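Long-range contacts in class I SAM-dependent methyltransferase (Silicibacter pomeroyi DSS-3, PDB 3CVO), which is of unknown function but probably transfers methyl groups from S-adenosylmethionine to a substrate not yet identified: residues V57-R61 and T92-G96; S39-V44 and W63-M67; Y107-L112 and T198-P202. All blocks are in the same frame, centred on the assembly; numbering follows the deposited sequence. Where two conformers were deposited one is given.

Interaction 1 (V57-R61 and T92-G96). With EDO (1,2-ethanediol), chain P.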
loop_
_atom_site.group_PDB
_atom_site.type_symbol
_atom_site.label_atom_id
_atom_site.label_comp_id
_atom_site.label_asym_id
_atom_site.label_seq_id
_atom_site.Cartn_x
_atom_site.Cartn_y
_atom_site.Cartn_z
ATOM N N VAL A 57 12.560 6.874 -14.568
ATOM C CA VAL A 57 11.451 5.934 -14.604
ATOM C C VAL A 57 10.447 6.440 -15.618
ATOM O O VAL A 57 10.014 7.586 -15.615
ATOM C CB VAL A 57 10.779 5.792 -13.162
ATOM C CG1 VAL A 57 9.452 4.940 -13.217
ATOM C CG2 VAL A 57 11.802 5.271 -12.141
ATOM N N GLU A 58 10.056 5.565 -16.519
ATOM C CA GLU A 58 9.212 5.990 -17.633
ATOM C C GLU A 58 8.128 4.948 -17.964
ATOM O O GLU A 58 8.442 3.792 -18.165
ATOM C CB GLU A 58 10.116 6.198 -18.869
ATOM C CG GLU A 58 9.400 6.613 -20.165
ATOM C CD GLU A 58 8.537 7.868 -19.979
ATOM O OE1 GLU A 58 9.109 8.897 -19.585
ATOM O OE2 GLU A 58 7.301 7.772 -20.166
ATOM N N SER A 59 6.879 5.407 -18.066
ATOM C CA SER A 59 5.733 4.518 -18.318
ATOM C C SER A 59 5.442 4.284 -19.820
ATOM O O SER A 59 4.836 3.274 -20.180
ATOM C CB SER A 59 4.453 5.068 -17.632
ATOM O OG SER A 59 4.182 6.396 -18.037
ATOM N N ASP A 60 5.890 5.198 -20.679
ATOM C CA ASP A 60 5.605 5.158 -22.134
ATOM C C ASP A 60 6.762 4.417 -22.798
ATOM O O ASP A 60 7.848 4.944 -22.942
ATOM C CB ASP A 60 5.439 6.586 -22.670
ATOM C CG ASP A 60 5.092 6.659 -24.158
ATOM O OD1 ASP A 60 5.434 5.768 -24.949
ATOM O OD2 ASP A 60 4.474 7.666 -24.541
ATOM N N ARG A 61 6.513 3.177 -23.184
ATOM C CA ARG A 61 7.556 2.340 -23.749
ATOM C C ARG A 61 8.184 2.966 -25.010
ATOM O O ARG A 61 9.410 2.927 -25.210
ATOM C CB ARG A 61 7.017 0.955 -24.084
ATOM C CG ARG A 61 8.102 0.026 -24.581
ATOM C CD ARG A 61 7.662 -1.424 -24.718
ATOM N NE ARG A 61 8.821 -2.311 -24.647
ATOM C CZ ARG A 61 8.748 -3.635 -24.593
ATOM N NH1 ARG A 61 7.565 -4.235 -24.608
ATOM N NH2 ARG A 61 9.858 -4.356 -24.513
ATOM N N THR A 92 -0.284 2.733 -22.789
ATOM C CA THR A 92 -0.364 4.114 -22.399
ATOM C C THR A 92 -0.773 4.985 -23.570
ATOM O O THR A 92 -0.639 4.606 -24.729
ATOM C CB THR A 92 0.995 4.641 -21.844
ATOM O OG1 THR A 92 2.027 4.353 -22.793
ATOM C CG2 THR A 92 1.342 4.028 -20.436
ATOM N N GLY A 93 -1.311 6.147 -23.232
ATOM C CA GLY A 93 -1.660 7.163 -24.220
ATOM C C GLY A 93 -0.886 8.419 -23.913
ATOM O O GLY A 93 0.319 8.386 -23.677
ATOM N N ASP A 94 -1.591 9.526 -23.838
ATOM C CA ASP A 94 -0.908 10.814 -23.655
ATOM C C ASP A 94 -0.239 10.845 -22.300
ATOM O O ASP A 94 -0.812 10.415 -21.283
ATOM C CB ASP A 94 -1.868 11.995 -23.789
ATOM C CG ASP A 94 -2.369 12.182 -25.224
ATOM O OD1 ASP A 94 -1.633 11.829 -26.179
ATOM O OD2 ASP A 94 -3.509 12.666 -25.376
ATOM N N TRP A 95 0.983 11.357 -22.312
ATOM C CA TRP A 95 1.676 11.689 -21.071
ATOM C C TRP A 95 1.940 10.460 -20.244
ATOM O O TRP A 95 2.127 10.543 -19.038
ATOM C CB TRP A 95 0.834 12.687 -20.280
ATOM C CG TRP A 95 0.633 13.980 -21.042
ATOM C CD1 TRP A 95 -0.545 14.643 -21.250
ATOM C CD2 TRP A 95 1.650 14.749 -21.710
ATOM N NE1 TRP A 95 -0.320 15.784 -21.998
ATOM C CE2 TRP A 95 1.017 15.868 -22.291
ATOM C CE3 TRP A 95 3.037 14.602 -21.861
ATOM C CZ2 TRP A 95 1.721 16.833 -23.013
ATOM C CZ3 TRP A 95 3.734 15.565 -22.582
ATOM C CH2 TRP A 95 3.074 16.662 -23.150
ATOM N N GLY A 96 1.966 9.320 -20.930
ATOM C CA GLY A 96 2.375 8.058 -20.334
ATOM C C GLY A 96 1.322 7.539 -19.396
ATOM O O GLY A 96 1.586 6.740 -18.482
HETATM C C1 EDO P . 4.935 9.696 -28.451
HETATM O O1 EDO P . 6.029 10.585 -28.217
HETATM C C2 EDO P . 4.612 8.960 -27.161
HETATM O O2 EDO P . 4.807 7.553 -27.352
HETATM O O HOH W 1 3.670 2.115 -23.015
HETATM O O HOH W 2 2.076 6.724 -24.153
#
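The side chain of Ser-59 is folded over its own backbone, with OG between the backbone N and the carbonyl carbon (chi1 55°), and this turns the hydroxyl onto the carbonyl of Gly-96. OG donates to Gly-96 O at 2.7 Å, in the carbonyl plane and on a lone pair, with a C=O...donor angle of 114°. A beta carbon on Gly-96 would point at Ser-59 OG and collide with it; this and the positive phi favour glycine. Thr-92 approaches from beside it: its methyl CG2 rests 3.6 Å from Ser-59 O, while OG1 is flanked by two waters. One of them accepts from Arg-61 N and donates to Ser-59 O; the other reaches Gly-93 O and, weakly, Asp-60 OD2. These bridges join the turn just after strand 53-58, second in the 3-2-1-4-5-7-6 order of the class I methyltransferase Rossmann fold, to the loop after strand 81-86. Glu-58, at the end of the second strand, probably corresponds to the acidic residue that binds the cofactor ribose in many relatives. Its OE2 takes the amide of Asp-60 at 3.0 Å through the anti lone pair. Asp-60 CB packs 4.1 Å from Gly-96 CA. Its CG extends away from the backbone N (chi1 -178°), letting OD1 accept from Trp-63 N as the N-cap of helix 61-73. With an alanine here the carboxylate is gone, which would probably leave the Trp-63 amide without its cap and the bridging water without its weak bond to OD2. Ethanediol O2 lies 2.8 Å from Asp-60 OD2.

Interaction 2 (S39-V44 and W63-M67). With SO4 (sulfate ion), chain E; EDO (1,2-ethanediol), chain I.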
loop_
_atom_site.group_PDB
_atom_site.type_symbol
_atom_site.label_atom_id
_atom_site.label_comp_id
_atom_site.label_asym_id
_atom_site.label_seq_id
_atom_site.Cartn_x
_atom_site.Cartn_y
_atom_site.Cartn_z
ATOM N N SER A 39 10.684 10.991 -18.093
ATOM C CA SER A 39 11.929 11.212 -18.836
ATOM C C SER A 39 11.674 12.222 -19.929
ATOM O O SER A 39 10.572 12.344 -20.412
ATOM C CB SER A 39 12.504 9.902 -19.392
ATOM O OG SER A 39 11.753 9.437 -20.491
ATOM N N GLY A 40 12.712 12.953 -20.296
ATOM C CA GLY A 40 12.631 13.953 -21.355
ATOM C C GLY A 40 13.705 15.014 -21.281
ATOM O O GLY A 40 14.897 14.744 -21.097
ATOM N N GLY A 41 13.267 16.248 -21.384
ATOM C CA GLY A 41 14.209 17.381 -21.390
ATOM C C GLY A 41 15.114 17.404 -20.173
ATOM O O GLY A 41 16.313 17.741 -20.260
ATOM N N SER A 42 14.562 17.009 -19.035
ATOM C CA SER A 42 15.299 17.107 -17.764
ATOM C C SER A 42 16.464 16.130 -17.791
ATOM O O SER A 42 17.563 16.378 -17.288
ATOM C CB SER A 42 14.384 16.795 -16.573
ATOM O OG SER A 42 13.687 15.561 -16.743
ATOM N N THR A 43 16.194 15.015 -18.446
ATOM C CA THR A 43 17.129 13.915 -18.524
ATOM C C THR A 43 18.331 14.327 -19.355
ATOM O O THR A 43 19.454 13.973 -19.039
ATOM C CB THR A 43 16.478 12.688 -19.209
ATOM O OG1 THR A 43 15.181 12.421 -18.617
ATOM C CG2 THR A 43 17.392 11.474 -19.071
ATOM N N VAL A 44 18.066 15.097 -20.416
ATOM C CA VAL A 44 19.136 15.645 -21.285
ATOM C C VAL A 44 19.976 16.631 -20.485
ATOM O O VAL A 44 21.193 16.634 -20.565
ATOM C CB VAL A 44 18.562 16.314 -22.575
ATOM C CG1 VAL A 44 19.673 17.028 -23.392
ATOM C CG2 VAL A 44 17.837 15.270 -23.433
ATOM N N TRP A 63 8.245 6.106 -25.951
ATOM C CA TRP A 63 9.041 7.261 -25.570
ATOM C C TRP A 63 10.351 6.840 -24.909
ATOM O O TRP A 63 11.394 7.397 -25.219
ATOM C CB TRP A 63 8.241 8.188 -24.673
ATOM C CG TRP A 63 8.957 9.392 -24.227
ATOM C CD1 TRP A 63 9.322 9.679 -22.959
ATOM C CD2 TRP A 63 9.374 10.512 -25.030
ATOM N NE1 TRP A 63 9.930 10.895 -22.907
ATOM C CE2 TRP A 63 9.968 11.435 -24.162
ATOM C CE3 TRP A 63 9.298 10.819 -26.390
ATOM C CZ2 TRP A 63 10.539 12.646 -24.604
ATOM C CZ3 TRP A 63 9.852 12.024 -26.831
ATOM C CH2 TRP A 63 10.466 12.920 -25.933
ATOM N N ALA A 64 10.326 5.813 -24.062
ATOM C CA ALA A 64 11.570 5.307 -23.493
ATOM C C ALA A 64 12.536 4.879 -24.599
ATOM O O ALA A 64 13.720 5.147 -24.542
ATOM C CB ALA A 64 11.327 4.130 -22.480
ATOM N N ARG A 65 11.996 4.263 -25.636
ATOM C CA ARG A 65 12.806 3.770 -26.758
ATOM C C ARG A 65 13.427 4.953 -27.502
ATOM O O ARG A 65 14.614 4.964 -27.845
ATOM C CB ARG A 65 11.956 2.944 -27.706
ATOM C CG ARG A 65 12.738 2.218 -28.752
ATOM C CD ARG A 65 11.773 1.562 -29.724
ATOM N NE ARG A 65 11.036 0.478 -29.071
ATOM C CZ ARG A 65 9.713 0.419 -28.932
ATOM N NH1 ARG A 65 8.931 1.380 -29.397
ATOM N NH2 ARG A 65 9.166 -0.624 -28.313
HETATM N N MSE A 66 12.635 5.986 -27.680
HETATM C CA MSE A 66 13.168 7.238 -28.269
HETATM C C MSE A 66 14.272 7.881 -27.429
HETATM O O MSE A 66 15.264 8.334 -27.974
HETATM C CB MSE A 66 12.055 8.253 -28.536
HETATM C CG MSE A 66 11.231 7.856 -29.721
HETATM SE SE MSE A 66 9.713 9.056 -30.072
HETATM C CE MSE A 66 10.739 10.652 -30.508
HETATM N N MSE A 67 14.087 7.940 -26.114
HETATM C CA MSE A 67 15.081 8.549 -25.212
HETATM C C MSE A 67 16.390 7.758 -25.285
HETATM O O MSE A 67 17.491 8.325 -25.311
HETATM C CB MSE A 67 14.551 8.596 -23.776
HETATM C CG MSE A 67 13.417 9.573 -23.584
HETATM SE SE MSE A 67 13.904 11.403 -23.924
HETATM C CE MSE A 67 15.494 11.546 -22.772
HETATM S S SO4 E . 5.405 0.326 -28.389
HETATM O O1 SO4 E . 4.866 -0.966 -28.821
HETATM O O2 SO4 E . 4.330 1.191 -27.882
HETATM O O3 SO4 E . 6.042 0.974 -29.538
HETATM O O4 SO4 E . 6.400 0.102 -27.356
HETATM C C1 EDO I . 11.665 -3.387 -27.164
HETATM O O1 EDO I . 11.015 -2.153 -26.881
HETATM C C2 EDO I . 12.839 -3.043 -28.046
HETATM O O2 EDO I . 13.154 -1.675 -27.784
#
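This is a buried loop-and-helix contact: residues 39-44, the glycine-rich turn after strand 33-37 together with the first turn of helix 41-47, lie against the first turns of helix 61-73. The turn occupies the position of the glycine-rich cofactor-binding motif in class I methyltransferases, and probably borders the S-adenosylmethionine site. Trp-63 meets it with its ring edge. NE1 donates to Ser-39 O at 3.0 Å with an N-H...O angle of 166°; the acceptor lies close to the indole plane, yet the donor sits 60° out of the carbonyl plane. On the same edge, CZ2 approaches Gly-40 CA at 4.1 Å. Met-67, a selenomethionine, bends at its second torsion (chi2 -63°): CG lies 3.5 Å from Ser-39 OG, SE 3.8 Å from Gly-40 CA, and CE 3.9 Å from Thr-43 CB. Met-67 CG also sits 3.8 Å above one face of the Trp-63 ring, offset toward the rim. Gly-40, whose backbone angles call for glycine, is the N-cap of helix 41-47; its N-H binds Thr-43 OG1, which also bonds to Glu-36, giving the one half of a capping box that needs no N-cap side chain. Because Trp-63 grips a main-chain oxygen, that bond does not itself require a particular side chain at Ser-39; the turn is held both by this carbonyl and by the Ser-39 hydroxyl, bonded to Glu-58.

Interaction 3 (Y107-L112 and T198-P202)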
loop_
_atom_site.group_PDB
_atom_site.type_symbol
_atom_site.label_atom_id
_atom_site.label_comp_id
_atom_site.label_asym_id
_atom_site.label_seq_id
_atom_site.Cartn_x
_atom_site.Cartn_y
_atom_site.Cartn_z
ATOM N N TYR A 107 0.574 -1.058 -10.667
ATOM C CA TYR A 107 0.743 0.385 -10.560
ATOM C C TYR A 107 1.800 0.826 -9.525
ATOM O O TYR A 107 2.558 1.776 -9.774
ATOM C CB TYR A 107 -0.577 1.119 -10.293
ATOM C CG TYR A 107 -1.518 1.224 -11.472
ATOM C CD1 TYR A 107 -1.120 0.899 -12.743
ATOM C CD2 TYR A 107 -2.805 1.726 -11.299
ATOM C CE1 TYR A 107 -1.987 1.038 -13.807
ATOM C CE2 TYR A 107 -3.681 1.864 -12.354
ATOM C CZ TYR A 107 -3.266 1.529 -13.615
ATOM O OH TYR A 107 -4.131 1.708 -14.699
ATOM N N PRO A 108 1.840 0.165 -8.344
ATOM C CA PRO A 108 2.800 0.550 -7.323
ATOM C C PRO A 108 4.253 0.433 -7.750
ATOM O O PRO A 108 5.126 1.083 -7.191
ATOM C CB PRO A 108 2.449 -0.386 -6.158
ATOM C CG PRO A 108 0.999 -0.756 -6.414
ATOM C CD PRO A 108 0.981 -0.949 -7.869
ATOM N N ASP A 109 4.484 -0.350 -8.781
ATOM C CA ASP A 109 5.856 -0.538 -9.295
ATOM C C ASP A 109 6.420 0.774 -9.768
ATOM O O ASP A 109 7.616 0.967 -9.729
ATOM C CB ASP A 109 5.883 -1.449 -10.512
ATOM C CG ASP A 109 5.571 -2.896 -10.209
ATOM O OD1 ASP A 109 5.367 -3.283 -9.049
ATOM O OD2 ASP A 109 5.491 -3.666 -11.193
ATOM N N TYR A 110 5.553 1.651 -10.267
ATOM C CA TYR A 110 6.017 2.924 -10.862
ATOM C C TYR A 110 6.673 3.801 -9.785
ATOM O O TYR A 110 7.871 4.126 -9.896
ATOM C CB TYR A 110 4.925 3.630 -11.621
ATOM C CG TYR A 110 5.340 4.866 -12.332
ATOM C CD1 TYR A 110 5.504 6.066 -11.623
ATOM C CD2 TYR A 110 5.586 4.871 -13.678
ATOM C CE1 TYR A 110 5.895 7.202 -12.259
ATOM C CE2 TYR A 110 5.932 6.015 -14.317
ATOM C CZ TYR A 110 6.092 7.192 -13.611
ATOM O OH TYR A 110 6.445 8.354 -14.267
ATOM N N PRO A 111 5.924 4.141 -8.713
ATOM C CA PRO A 111 6.600 4.897 -7.668
ATOM C C PRO A 111 7.676 4.115 -6.923
ATOM O O PRO A 111 8.693 4.700 -6.497
ATOM C CB PRO A 111 5.439 5.315 -6.724
ATOM C CG PRO A 111 4.349 4.431 -6.997
ATOM C CD PRO A 111 4.466 4.036 -8.478
ATOM N N LEU A 112 7.450 2.800 -6.714
ATOM C CA LEU A 112 8.231 2.064 -5.719
ATOM C C LEU A 112 9.397 1.188 -6.216
ATOM O O LEU A 112 10.335 0.964 -5.473
ATOM C CB LEU A 112 7.310 1.181 -4.858
ATOM C CG LEU A 112 6.424 1.945 -3.865
ATOM C CD1 LEU A 112 5.230 1.081 -3.337
ATOM C CD2 LEU A 112 7.276 2.512 -2.705
ATOM N N THR A 198 -2.560 6.643 -3.285
ATOM C CA THR A 198 -1.597 7.532 -4.006
ATOM C C THR A 198 -0.703 6.709 -4.945
ATOM O O THR A 198 -0.319 7.170 -6.012
ATOM C CB THR A 198 -0.699 8.390 -3.123
ATOM O OG1 THR A 198 0.236 7.560 -2.422
ATOM C CG2 THR A 198 -1.510 9.242 -2.115
HETATM N N MSE A 199 -0.443 5.470 -4.534
HETATM C CA MSE A 199 0.457 4.520 -5.277
HETATM C C MSE A 199 -0.237 3.907 -6.482
HETATM O O MSE A 199 0.390 3.265 -7.323
HETATM C CB MSE A 199 0.956 3.351 -4.389
HETATM C CG MSE A 199 1.892 3.728 -3.259
HETATM SE SE MSE A 199 3.413 4.955 -3.670
HETATM C CE MSE A 199 3.542 5.915 -1.990
ATOM N N THR A 200 -1.539 4.117 -6.548
ATOM C CA THR A 200 -2.407 3.435 -7.563
ATOM C C THR A 200 -3.292 4.410 -8.312
ATOM O O THR A 200 -4.203 4.027 -9.007
ATOM C CB THR A 200 -3.271 2.326 -6.924
ATOM O OG1 THR A 200 -4.138 2.913 -5.934
ATOM C CG2 THR A 200 -2.383 1.205 -6.242
ATOM N N SER A 201 -2.961 5.701 -8.219
ATOM C CA SER A 201 -3.642 6.738 -8.966
ATOM C C SER A 201 -2.683 7.407 -9.986
ATOM O O SER A 201 -1.872 8.240 -9.586
ATOM C CB SER A 201 -4.126 7.818 -7.977
ATOM O OG SER A 201 -5.140 7.310 -7.130
ATOM N N PRO A 202 -2.782 7.068 -11.282
ATOM C CA PRO A 202 -1.778 7.543 -12.271
ATOM C C PRO A 202 -1.771 9.062 -12.477
ATOM O O PRO A 202 -2.840 9.656 -12.287
ATOM C CB PRO A 202 -2.191 6.845 -13.587
ATOM C CG PRO A 202 -3.178 5.837 -13.249
ATOM C CD PRO A 202 -3.701 6.065 -11.845
ATOM O OXT PRO A 202 -0.763 9.728 -12.863
#
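Met-199 presents two bumps to the turn at residues 107-112, its carbonyl and its selenium, and both lie against the concave side made by Pro-108, Pro-111 and the Tyr-107 to Pro-108 peptide. The carbonyl O projects toward that peptide, 3.6 Å from Pro-108 N. The side chain of this selenomethionine, in the conformer described here, folds at chi2 (-47°) so that SE sits against the Pro-111 ring, 3.5 Å from CG and 3.7 Å from CB. Leu-112 CD1 adds a looser contact, 4.3 Å from Met-199 CG. A third bump is the Thr-200 methyl CG2, 3.9 Å from Pro-108 CG, the two side chains crossing at a slant. The contact thus joins the short helix 109-112, which follows the long loop after strand 81-86 of the Rossmann fold, to the end of helix 192-199 and the last residues of the chain. Met-193 and Ile-196 of the second subunit pack on Leu-112 and Pro-108 respectively. Beyond Thr-200 the chain runs past the rim of Tyr-107. Thr-200 O lies at the ring's edge, near its plane, 3.5 Å from CD2, and Pro-202 CG approaches CE2 obliquely at 4.1 Å. The terminal carboxylate of Pro-202 forms a salt bridge with Arg-131, while Tyr-107 OH is hydrogen-bonded to Asp-101.

How the interactions relate
Interactions 1 and 2 both involve helix 61-73, and strand 53-58 of interaction 1 lies in the chain between the two helices of interaction 2. Glu-58 links them directly: one carboxylate oxygen serves the 57-61 turn and the other, OE1, lies 2.8 Å from Ser-39 OG, a probable hydrogen bond. Interaction 1 is partly buried, polar and water-bridged. Interaction 2 is buried and combines a single directed bond with selenomethionine packing. Interaction 3 is buried too, but its two segments meet by van der Waals packing of proline, tyrosine and selenomethionine side chains and of backbone carbonyls, close to the second subunit. It meets interaction 1 through Tyr-110, which packs on Ser-59 and Val-57, whereas interactions 2 and 3 do not touch.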